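Local coordinates for protein ribonuclease T2 (Homo sapiens, PDB 3T0O) that cleaves single-stranded RNA, preferentially between purine and uridine residues, and so degrades microbial RNA into fragments that are sensed by TLR8 in innate immunity, at residues 21-26 and 212-217; 33-38 and 72-77; 15-20 and 119-124. One frame throughout, in Å; residues are numbered along the deposited sequence. Where two conformers were deposited one is given.

How the contacts relate
From the N terminus, strand 12-18 supplies the first half of contact 3, and helix 20-23, directly after it, opens contact 1. The loop 33-38 then starts contact 2, which is closed by 72-77 after only 33 intervening residues. Contact 3 closes next, where 119-124 links helix 107-121 to helix 123-129, and contact 1 closes last, at 212-217. Contact 2 therefore lies within the spans of both others, whereas contacts 1 and 3 cross. Together they tie the central sheet to its flanking helices and connecting loops: Val76 touches His18, and Trp38 N is probably hydrogen-bonded to Asn124 OD1.

Contact 1: 21-26 and 212-217; sequences ETVCEK and RGLRVC
The guanidinium group of Arg212 meets the carboxylate of Glu25 edge to edge, the two planes nearly coplanar (21° apart). Arg212 presents its NE side: NE donates to Glu25 OE2 over 2.7 Å and NH1 to Glu25 OE1 over 2.8 Å. Both bonds are almost straight, and each oxygen receives its hydrogen on the syn lone pair, the side facing its twin. With one nitrogen on each oxygen, neither flat group can turn easily about its own axis. Glu25 reaches out on a chain extended beyond CG, while Arg212 bends at its third torsion (chi3 97°), which turns the NE edge onto the acid. Both residues are exposed, so this ion pair lies at the protein surface.

Deeper in, the contact becomes apolar. Val23 CG1 and Leu214 CD1 approach to 4.2 Å, a loose touch between buried side chains that cross at about a right angle. Leu214 also packs on Gln159 and Leu161 of strand 157-161, and Arg212 rests on His78. Disulfides Cys24-Cys31 and Cys160-Cys217 fasten the two segments to their own surroundings. What results is a surface salt bridge above a small hydrophobic contact, joining the end of helix 20-23 to the approach of edge strand 215-216 in the ribonuclease T2 fold, with Leu214 about 6 Å, side chain to side chain, from the predicted active-site His41.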
loop_
_atom_site.group_PDB
_atom_site.type_symbol
_atom_site.label_atom_id
_atom_site.label_comp_id
_atom_site.label_asym_id
_atom_site.label_seq_id
_atom_site.Cartn_x
_atom_site.Cartn_y
_atom_site.Cartn_z
ATOM N N GLU A 21 -2.294 -11.518 -2.948
ATOM C CA GLU A 21 -2.460 -12.928 -2.572
ATOM C C GLU A 21 -2.299 -13.165 -1.079
ATOM O O GLU A 21 -2.950 -14.086 -0.532
ATOM C CB GLU A 21 -1.427 -13.729 -3.349
ATOM C CG GLU A 21 -1.352 -15.247 -2.980
ATOM C CD GLU A 21 -2.663 -15.980 -3.138
ATOM O OE1 GLU A 21 -3.408 -15.601 -4.031
ATOM O OE2 GLU A 21 -2.890 -17.007 -2.413
ATOM N N THR A 22 -1.469 -12.328 -0.462
ATOM C CA THR A 22 -1.415 -12.434 0.994
ATOM C C THR A 22 -2.575 -11.825 1.728
ATOM O O THR A 22 -3.134 -12.470 2.659
ATOM C CB THR A 22 -0.158 -11.800 1.500
ATOM O OG1 THR A 22 0.939 -12.507 0.928
ATOM C CG2 THR A 22 -0.027 -11.871 3.034
ATOM N N VAL A 23 -2.960 -10.622 1.362
ATOM C CA VAL A 23 -3.942 -9.909 2.145
ATOM C C VAL A 23 -5.402 -10.230 1.831
ATOM O O VAL A 23 -6.296 -9.922 2.664
ATOM C CB VAL A 23 -3.687 -8.391 2.177
ATOM C CG1 VAL A 23 -2.265 -8.051 2.777
ATOM C CG2 VAL A 23 -3.892 -7.746 0.792
ATOM N N CYS A 24 -5.640 -10.741 0.636
ATOM C CA CYS A 24 -7.008 -11.111 0.275
ATOM C C CYS A 24 -7.601 -12.014 1.338
ATOM O O CYS A 24 -6.965 -12.953 1.851
ATOM C CB CYS A 24 -6.939 -11.865 -1.057
ATOM S SG CYS A 24 -6.911 -10.744 -2.462
ATOM N N GLU A 25 -8.880 -11.785 1.598
ATOM C CA GLU A 25 -9.588 -12.533 2.663
ATOM C C GLU A 25 -10.686 -13.380 2.160
ATOM O O GLU A 25 -11.137 -14.292 2.848
ATOM C CB GLU A 25 -10.189 -11.517 3.654
ATOM C CG GLU A 25 -9.091 -10.803 4.399
ATOM C CD GLU A 25 -9.572 -10.004 5.637
ATOM O OE1 GLU A 25 -10.783 -10.006 5.932
ATOM O OE2 GLU A 25 -8.703 -9.326 6.227
ATOM N N LYS A 26 -11.201 -13.078 0.979
ATOM C CA LYS A 26 -12.316 -13.873 0.460
ATOM C C LYS A 26 -12.115 -13.983 -1.023
ATOM O O LYS A 26 -11.541 -13.071 -1.637
ATOM C CB LYS A 26 -13.638 -13.163 0.680
ATOM C CG LYS A 26 -14.081 -12.988 2.049
ATOM C CD LYS A 26 -15.589 -12.910 1.948
ATOM C CE LYS A 26 -16.133 -11.714 2.690
ATOM N NZ LYS A 26 -17.615 -11.825 2.689
ATOM N N ARG A 212 -5.242 -5.686 10.505
ATOM C CA ARG A 212 -5.803 -6.987 10.124
ATOM C C ARG A 212 -4.794 -8.102 10.129
ATOM O O ARG A 212 -4.788 -8.982 9.293
ATOM C CB ARG A 212 -6.613 -6.955 8.805
ATOM C CG ARG A 212 -7.917 -6.338 9.144
ATOM C CD ARG A 212 -8.703 -6.297 7.954
ATOM N NE ARG A 212 -9.628 -7.418 7.880
ATOM C CZ ARG A 212 -10.776 -7.546 8.551
ATOM N NH1 ARG A 212 -11.558 -8.552 8.221
ATOM N NH2 ARG A 212 -11.160 -6.695 9.551
ATOM N N GLY A 213 -3.954 -8.054 11.124
ATOM C CA GLY A 213 -3.097 -9.184 11.339
ATOM C C GLY A 213 -1.680 -8.954 10.830
ATOM O O GLY A 213 -0.784 -9.724 11.252
ATOM N N LEU A 214 -1.493 -7.934 9.980
ATOM C CA LEU A 214 -0.120 -7.651 9.506
ATOM C C LEU A 214 0.696 -7.136 10.651
ATOM O O LEU A 214 0.238 -6.260 11.457
ATOM C CB LEU A 214 -0.120 -6.609 8.444
ATOM C CG LEU A 214 -0.674 -7.197 7.158
ATOM C CD1 LEU A 214 -0.995 -6.047 6.220
ATOM C CD2 LEU A 214 0.299 -8.131 6.482
ATOM N N ARG A 215 1.899 -7.699 10.801
ATOM C CA ARG A 215 2.802 -7.198 11.835
ATOM C C ARG A 215 4.147 -7.109 11.203
ATOM O O ARG A 215 4.387 -7.675 10.176
ATOM C CB ARG A 215 2.887 -8.199 12.988
ATOM C CG ARG A 215 1.620 -8.330 13.787
ATOM C CD ARG A 215 1.259 -7.075 14.544
ATOM N NE ARG A 215 0.255 -7.387 15.577
ATOM C CZ ARG A 215 -1.050 -7.344 15.355
ATOM N NH1 ARG A 215 -1.483 -7.027 14.117
ATOM N NH2 ARG A 215 -1.904 -7.631 16.374
ATOM N N VAL A 216 5.092 -6.464 11.892
ATOM C CA VAL A 216 6.440 -6.415 11.308
ATOM C C VAL A 216 6.935 -7.830 11.034
ATOM O O VAL A 216 6.789 -8.737 11.854
ATOM C CB VAL A 216 7.392 -5.698 12.300
ATOM C CG1 VAL A 216 7.300 -6.331 13.640
ATOM C CG2 VAL A 216 8.793 -5.715 11.793
ATOM N N CYS A 217 7.524 -8.035 9.845
ATOM C CA CYS A 217 8.092 -9.347 9.556
ATOM C C CYS A 217 9.263 -9.627 10.443
ATOM O O CYS A 217 10.132 -8.769 10.602
ATOM C CB CYS A 217 8.566 -9.437 8.118
ATOM S SG CYS A 217 7.279 -9.233 6.897
#

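Contact 2: 33-38 and 72-77; sequences DPPDYW and YWPDVI
Pro35 meets both Pro74 and Val76, an apolar contact of the ribonuclease T2 fold between the loop leading into strand 39-45 and the loop after helix 66-72. Its CG comes 4.3 Å from Pro74 CG, while its CD lies 4.2 Å from Val76 CG1, so one edge of a single proline ring spans two residues of the facing loop. All three have their CB directed toward the opposite segment, and no hydrogen bond crosses between the segments.

Behind this first shell, Pro35 CB sits 3.8 Å above the plane of the Tyr37 ring, displaced toward its rim; the Tyr37 hydroxyl is hydrogen-bonded to the carbonyl of Ala71. Pro35 also leans on Pro20 and Val76 on Val23, both of helix 20-23, whereas Pro74 and Val76 each touch Thr39; the Val76 side chain is about 7 Å from that of His41, a predicted active-site residue.

Asp75 braces the second loop through its carboxylate, which folds back into an Asx turn around Val76 and also receives the backbone N-H groups of Ser79 and Phe80. Within the turn, Ile77 N donates to Asp75 OD1 over 3.2 Å at an angle of 155°, meeting the oxygen nearly along its C-O direction.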
loop_
_atom_site.group_PDB
_atom_site.type_symbol
_atom_site.label_atom_id
_atom_site.label_comp_id
_atom_site.label_asym_id
_atom_site.label_seq_id
_atom_site.Cartn_x
_atom_site.Cartn_y
_atom_site.Cartn_z
ATOM N N ASP A 33 -9.313 -13.576 -8.469
ATOM C CA ASP A 33 -8.007 -13.887 -9.005
ATOM C C ASP A 33 -7.131 -12.717 -8.565
ATOM O O ASP A 33 -7.131 -11.698 -9.237
ATOM C CB ASP A 33 -8.126 -13.975 -10.553
ATOM C CG ASP A 33 -9.032 -15.148 -11.023
ATOM O OD1 ASP A 33 -8.634 -16.328 -10.832
ATOM O OD2 ASP A 33 -10.141 -14.882 -11.567
ATOM N N PRO A 34 -6.437 -12.847 -7.439
ATOM C CA PRO A 34 -5.706 -11.698 -6.893
ATOM C C PRO A 34 -4.756 -11.155 -7.949
ATOM O O PRO A 34 -4.061 -11.943 -8.642
ATOM C CB PRO A 34 -4.948 -12.288 -5.729
ATOM C CG PRO A 34 -5.831 -13.504 -5.297
ATOM C CD PRO A 34 -6.358 -14.022 -6.560
ATOM N N PRO A 35 -4.718 -9.822 -8.110
ATOM C CA PRO A 35 -3.655 -9.277 -9.007
ATOM C C PRO A 35 -2.268 -9.814 -8.659
ATOM O O PRO A 35 -1.914 -9.911 -7.481
ATOM C CB PRO A 35 -3.685 -7.767 -8.669
ATOM C CG PRO A 35 -5.098 -7.522 -8.247
ATOM C CD PRO A 35 -5.490 -8.749 -7.461
ATOM N N ASP A 36 -1.464 -10.056 -9.694
ATOM C CA ASP A 36 -0.142 -10.560 -9.481
ATOM C C ASP A 36 0.895 -9.432 -9.384
ATOM O O ASP A 36 2.101 -9.581 -9.775
ATOM C CB ASP A 36 0.216 -11.539 -10.610
ATOM C CG ASP A 36 0.310 -10.866 -11.949
ATOM O OD1 ASP A 36 0.719 -11.536 -12.943
ATOM O OD2 ASP A 36 -0.046 -9.679 -12.067
ATOM N N TYR A 37 0.504 -8.356 -8.704
ATOM C CA TYR A 37 1.440 -7.245 -8.479
ATOM C C TYR A 37 1.037 -6.519 -7.218
ATOM O O TYR A 37 -0.103 -6.655 -6.776
ATOM C CB TYR A 37 1.401 -6.258 -9.663
ATOM C CG TYR A 37 0.045 -5.831 -10.132
ATOM C CD1 TYR A 37 -0.567 -4.680 -9.611
ATOM C CD2 TYR A 37 -0.574 -6.511 -11.149
ATOM C CE1 TYR A 37 -1.778 -4.230 -10.091
ATOM C CE2 TYR A 37 -1.831 -6.076 -11.578
ATOM C CZ TYR A 37 -2.404 -4.971 -10.995
ATOM O OH TYR A 37 -3.625 -4.528 -11.566
ATOM N N TRP A 38 1.985 -5.869 -6.587
ATOM C CA TRP A 38 1.719 -5.052 -5.430
ATOM C C TRP A 38 0.853 -3.910 -5.786
ATOM O O TRP A 38 1.030 -3.280 -6.837
ATOM C CB TRP A 38 3.048 -4.466 -4.895
ATOM C CG TRP A 38 3.913 -5.582 -4.318
ATOM C CD1 TRP A 38 4.732 -6.470 -5.041
ATOM C CD2 TRP A 38 4.030 -5.942 -2.945
ATOM N NE1 TRP A 38 5.292 -7.379 -4.155
ATOM C CE2 TRP A 38 4.912 -7.066 -2.874
ATOM C CE3 TRP A 38 3.489 -5.421 -1.758
ATOM C CZ2 TRP A 38 5.227 -7.695 -1.676
ATOM C CZ3 TRP A 38 3.826 -6.025 -0.543
ATOM C CH2 TRP A 38 4.715 -7.151 -0.512
ATOM N N TYR A 72 -4.812 -0.134 -9.812
ATOM C CA TYR A 72 -3.678 -0.043 -8.891
ATOM C C TYR A 72 -4.146 0.093 -7.480
ATOM O O TYR A 72 -3.309 -0.047 -6.552
ATOM C CB TYR A 72 -2.859 1.254 -9.246
ATOM C CG TYR A 72 -2.266 1.285 -10.625
ATOM C CD1 TYR A 72 -1.912 0.135 -11.255
ATOM C CD2 TYR A 72 -2.135 2.499 -11.263
ATOM C CE1 TYR A 72 -1.381 0.183 -12.595
ATOM C CE2 TYR A 72 -1.645 2.570 -12.572
ATOM C CZ TYR A 72 -1.277 1.402 -13.198
ATOM O OH TYR A 72 -0.730 1.479 -14.498
ATOM N N TRP A 73 -5.419 0.385 -7.252
ATOM C CA TRP A 73 -5.897 0.584 -5.883
ATOM C C TRP A 73 -7.142 -0.285 -5.662
ATOM O O TRP A 73 -8.136 0.134 -5.085
ATOM C CB TRP A 73 -6.173 2.065 -5.681
ATOM C CG TRP A 73 -6.060 2.534 -4.260
ATOM C CD1 TRP A 73 -6.367 1.850 -3.112
ATOM C CD2 TRP A 73 -5.704 3.866 -3.874
ATOM N NE1 TRP A 73 -6.141 2.678 -1.990
ATOM C CE2 TRP A 73 -5.750 3.921 -2.458
ATOM C CE3 TRP A 73 -5.266 4.991 -4.607
ATOM C CZ2 TRP A 73 -5.404 5.140 -1.728
ATOM C CZ3 TRP A 73 -4.927 6.164 -3.873
ATOM C CH2 TRP A 73 -4.978 6.190 -2.481
ATOM N N PRO A 74 -7.070 -1.560 -6.029
ATOM C CA PRO A 74 -8.269 -2.389 -5.866
ATOM C C PRO A 74 -8.517 -2.784 -4.424
ATOM O O PRO A 74 -7.605 -2.692 -3.588
ATOM C CB PRO A 74 -7.898 -3.694 -6.622
ATOM C CG PRO A 74 -6.368 -3.803 -6.459
ATOM C CD PRO A 74 -5.943 -2.313 -6.653
ATOM N N ASP A 75 -9.761 -3.186 -4.138
ATOM C CA ASP A 75 -10.094 -3.608 -2.792
ATOM C C ASP A 75 -9.737 -5.042 -2.607
ATOM O O ASP A 75 -10.453 -5.926 -3.009
ATOM C CB ASP A 75 -11.566 -3.378 -2.547
ATOM C CG ASP A 75 -12.001 -3.804 -1.159
ATOM O OD1 ASP A 75 -11.153 -4.330 -0.409
ATOM O OD2 ASP A 75 -13.209 -3.632 -0.830
ATOM N N VAL A 76 -8.567 -5.260 -2.035
ATOM C CA VAL A 76 -8.079 -6.632 -1.813
ATOM C C VAL A 76 -7.992 -6.975 -0.358
ATOM O O VAL A 76 -7.308 -7.960 -0.010
ATOM C CB VAL A 76 -6.724 -6.831 -2.533
ATOM C CG1 VAL A 76 -6.941 -6.703 -4.048
ATOM C CG2 VAL A 76 -5.651 -5.849 -2.021
ATOM N N ILE A 77 -8.770 -6.271 0.466
ATOM C CA ILE A 77 -8.860 -6.667 1.889
ATOM C C ILE A 77 -10.256 -7.180 2.110
ATOM O O ILE A 77 -10.407 -8.387 2.316
ATOM C CB ILE A 77 -8.534 -5.490 2.738
ATOM C CG1 ILE A 77 -7.039 -5.143 2.532
ATOM C CG2 ILE A 77 -8.776 -5.891 4.205
ATOM C CD1 ILE A 77 -6.609 -3.891 3.133
#

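Contact 3: 15-20 and 119-124; sequences MVQHWP and RELDLN
Gln17 and Leu123 are brought together by two different first torsions. In Gln17, CG stands opposite the carbonyl carbon (chi1 -68°) and the chain beyond it is extended, carrying the terminal amide well out from the strand. In Leu123, CG lies opposite the backbone N instead (chi1 168°), and the side chain runs past that of Gln17 in the reverse direction. Leu123 CD2 consequently lies over one face of the flat amide, 3.8 Å from Gln17 OE1 and 3.9 Å from Gln17 NE2. Leu123 CB adds a second touch, 3.8 Å from that same nitrogen.

One water makes the polar link. Gln17 NE2 donates to it over 2.6 Å and Leu123 N over 2.8 Å, so a buried amide N-H and a backbone N-H at the start of helix 123-129 share one acceptor. Asp122 N-caps this helix, its side chain taking a backbone N farther along and also bonding Ser125 OG. Toward the other end of the contact, in one of the two conformers of Met15, CG comes 3.9 Å from Leu121 CD1, a touch that may not hold for the other; that leucine methyl also lies near Gln17 OE1.

Residues on both sides of the contact pack against Tyr118 of helix 107-121. On the strand, His18 has its CB directed away from the helices, and its ring stacks on that of His41, a predicted active-site residue. The contact is thus sheet-to-helix packing in the core of the alpha+beta ribonuclease T2 fold: one side of strand 12-18 rests on the junction of helices 107-121 and 123-129, while His18 on the same strand reaches the predicted active site.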
loop_
_atom_site.group_PDB
_atom_site.type_symbol
_atom_site.label_atom_id
_atom_site.label_comp_id
_atom_site.label_asym_id
_atom_site.label_seq_id
_atom_site.Cartn_x
_atom_site.Cartn_y
_atom_site.Cartn_z
ATOM N N MET A 15 3.578 5.641 2.413
ATOM C CA MET A 15 2.977 5.037 1.229
ATOM C C MET A 15 2.944 3.539 1.512
ATOM O O MET A 15 3.974 2.921 1.715
ATOM C CB MET A 15 3.799 5.299 -0.020
ATOM C CG MET A 15 3.362 4.425 -1.205
ATOM S SD MET A 15 1.634 4.692 -1.758
ATOM C CE MET A 15 1.569 3.853 -3.320
ATOM N N VAL A 16 1.747 2.951 1.529
ATOM C CA VAL A 16 1.552 1.582 1.984
ATOM C C VAL A 16 1.095 0.800 0.787
ATOM O O VAL A 16 0.083 1.146 0.128
ATOM C CB VAL A 16 0.423 1.577 3.022
ATOM C CG1 VAL A 16 0.256 0.117 3.527
ATOM C CG2 VAL A 16 0.832 2.544 4.144
ATOM N N GLN A 17 1.817 -0.281 0.427
ATOM C CA GLN A 17 1.462 -1.116 -0.706
ATOM C C GLN A 17 1.377 -2.554 -0.170
ATOM O O GLN A 17 2.077 -2.902 0.762
ATOM C CB GLN A 17 2.557 -1.034 -1.755
ATOM C CG GLN A 17 2.610 0.360 -2.375
ATOM C CD GLN A 17 3.738 0.522 -3.346
ATOM O OE1 GLN A 17 4.850 0.998 -2.980
ATOM N NE2 GLN A 17 3.538 0.073 -4.518
ATOM N N HIS A 18 0.488 -3.326 -0.757
ATOM C CA HIS A 18 0.263 -4.689 -0.250
ATOM C C HIS A 18 0.167 -5.702 -1.360
ATOM O O HIS A 18 -0.016 -5.356 -2.501
ATOM C CB HIS A 18 -0.881 -4.744 0.774
ATOM C CG HIS A 18 -2.196 -4.208 0.254
ATOM N ND1 HIS A 18 -3.229 -3.962 1.137
ATOM C CD2 HIS A 18 -2.614 -3.829 -0.973
ATOM C CE1 HIS A 18 -4.272 -3.540 0.438
ATOM N NE2 HIS A 18 -3.906 -3.374 -0.824
ATOM N N TRP A 19 0.353 -6.966 -0.972
ATOM C CA TRP A 19 0.426 -8.070 -1.896
ATOM C C TRP A 19 -0.888 -8.789 -1.839
ATOM O O TRP A 19 -1.203 -9.417 -0.853
ATOM C CB TRP A 19 1.584 -8.962 -1.460
ATOM C CG TRP A 19 1.779 -10.117 -2.379
ATOM C CD1 TRP A 19 1.675 -11.490 -2.071
ATOM C CD2 TRP A 19 2.136 -10.057 -3.767
ATOM N NE1 TRP A 19 1.959 -12.234 -3.201
ATOM C CE2 TRP A 19 2.224 -11.393 -4.245
ATOM C CE3 TRP A 19 2.414 -9.003 -4.642
ATOM C CZ2 TRP A 19 2.566 -11.702 -5.572
ATOM C CZ3 TRP A 19 2.730 -9.305 -5.964
ATOM C CH2 TRP A 19 2.766 -10.630 -6.429
ATOM N N PRO A 20 -1.688 -8.674 -2.890
ATOM C CA PRO A 20 -3.045 -9.219 -2.832
ATOM C C PRO A 20 -3.145 -10.667 -2.454
ATOM O O PRO A 20 -3.977 -11.052 -1.655
ATOM C CB PRO A 20 -3.547 -9.028 -4.279
ATOM C CG PRO A 20 -2.970 -7.662 -4.663
ATOM C CD PRO A 20 -1.489 -7.828 -4.080
ATOM N N ARG A 119 3.343 4.971 -9.135
ATOM C CA ARG A 119 4.005 4.817 -10.440
ATOM C C ARG A 119 5.492 5.119 -10.366
ATOM O O ARG A 119 6.310 4.478 -11.048
ATOM C CB ARG A 119 3.335 5.762 -11.483
ATOM C CG ARG A 119 1.854 5.410 -11.736
ATOM C CD ARG A 119 1.198 6.165 -12.922
ATOM N NE ARG A 119 1.355 7.618 -12.864
ATOM C CZ ARG A 119 0.419 8.499 -12.513
ATOM N NH1 ARG A 119 -0.793 8.130 -12.132
ATOM N NH2 ARG A 119 0.717 9.790 -12.540
ATOM N N GLU A 120 5.824 6.186 -9.620
ATOM C CA GLU A 120 7.193 6.655 -9.537
ATOM C C GLU A 120 7.982 5.678 -8.680
ATOM O O GLU A 120 9.161 5.368 -8.976
ATOM C CB GLU A 120 7.236 8.063 -8.939
ATOM C CG GLU A 120 6.676 9.082 -9.914
ATOM C CD GLU A 120 6.632 10.469 -9.346
ATOM O OE1 GLU A 120 6.973 10.691 -8.163
ATOM O OE2 GLU A 120 6.270 11.341 -10.136
ATOM N N LEU A 121 7.376 5.159 -7.621
ATOM C CA LEU A 121 8.137 4.233 -6.843
ATOM C C LEU A 121 8.356 2.904 -7.570
ATOM O O LEU A 121 9.434 2.258 -7.514
ATOM C CB LEU A 121 7.391 3.943 -5.546
ATOM C CG LEU A 121 7.411 5.216 -4.701
ATOM C CD1 LEU A 121 6.402 4.979 -3.547
ATOM C CD2 LEU A 121 8.821 5.547 -4.114
ATOM N N ASP A 122 7.308 2.495 -8.335
ATOM C CA ASP A 122 7.361 1.224 -9.063
ATOM C C ASP A 122 7.991 0.062 -8.330
ATOM O O ASP A 122 8.946 -0.560 -8.802
ATOM C CB ASP A 122 7.913 1.408 -10.458
ATOM C CG ASP A 122 7.469 0.239 -11.398
ATOM O OD1 ASP A 122 6.769 -0.690 -10.914
ATOM O OD2 ASP A 122 7.856 0.362 -12.573
ATOM N N LEU A 123 7.386 -0.212 -7.176
ATOM C CA LEU A 123 7.858 -1.309 -6.353
ATOM C C LEU A 123 7.839 -2.641 -7.072
ATOM O O LEU A 123 8.736 -3.410 -6.908
ATOM C CB LEU A 123 6.982 -1.331 -5.087
ATOM C CG LEU A 123 7.154 -2.605 -4.237
ATOM C CD1 LEU A 123 8.560 -2.640 -3.553
ATOM C CD2 LEU A 123 6.027 -2.558 -3.185
ATOM N N ASN A 124 6.855 -2.853 -7.914
ATOM C CA ASN A 124 6.791 -4.071 -8.676
ATOM C C ASN A 124 8.013 -4.264 -9.585
ATOM O O ASN A 124 8.614 -5.367 -9.569
ATOM C CB ASN A 124 5.541 -4.096 -9.473
ATOM C CG ASN A 124 4.389 -4.409 -8.612
ATOM O OD1 ASN A 124 4.300 -5.554 -8.158
ATOM N ND2 ASN A 124 3.472 -3.451 -8.429
HETATM O O HOH W 1 4.884 1.009 -6.577
#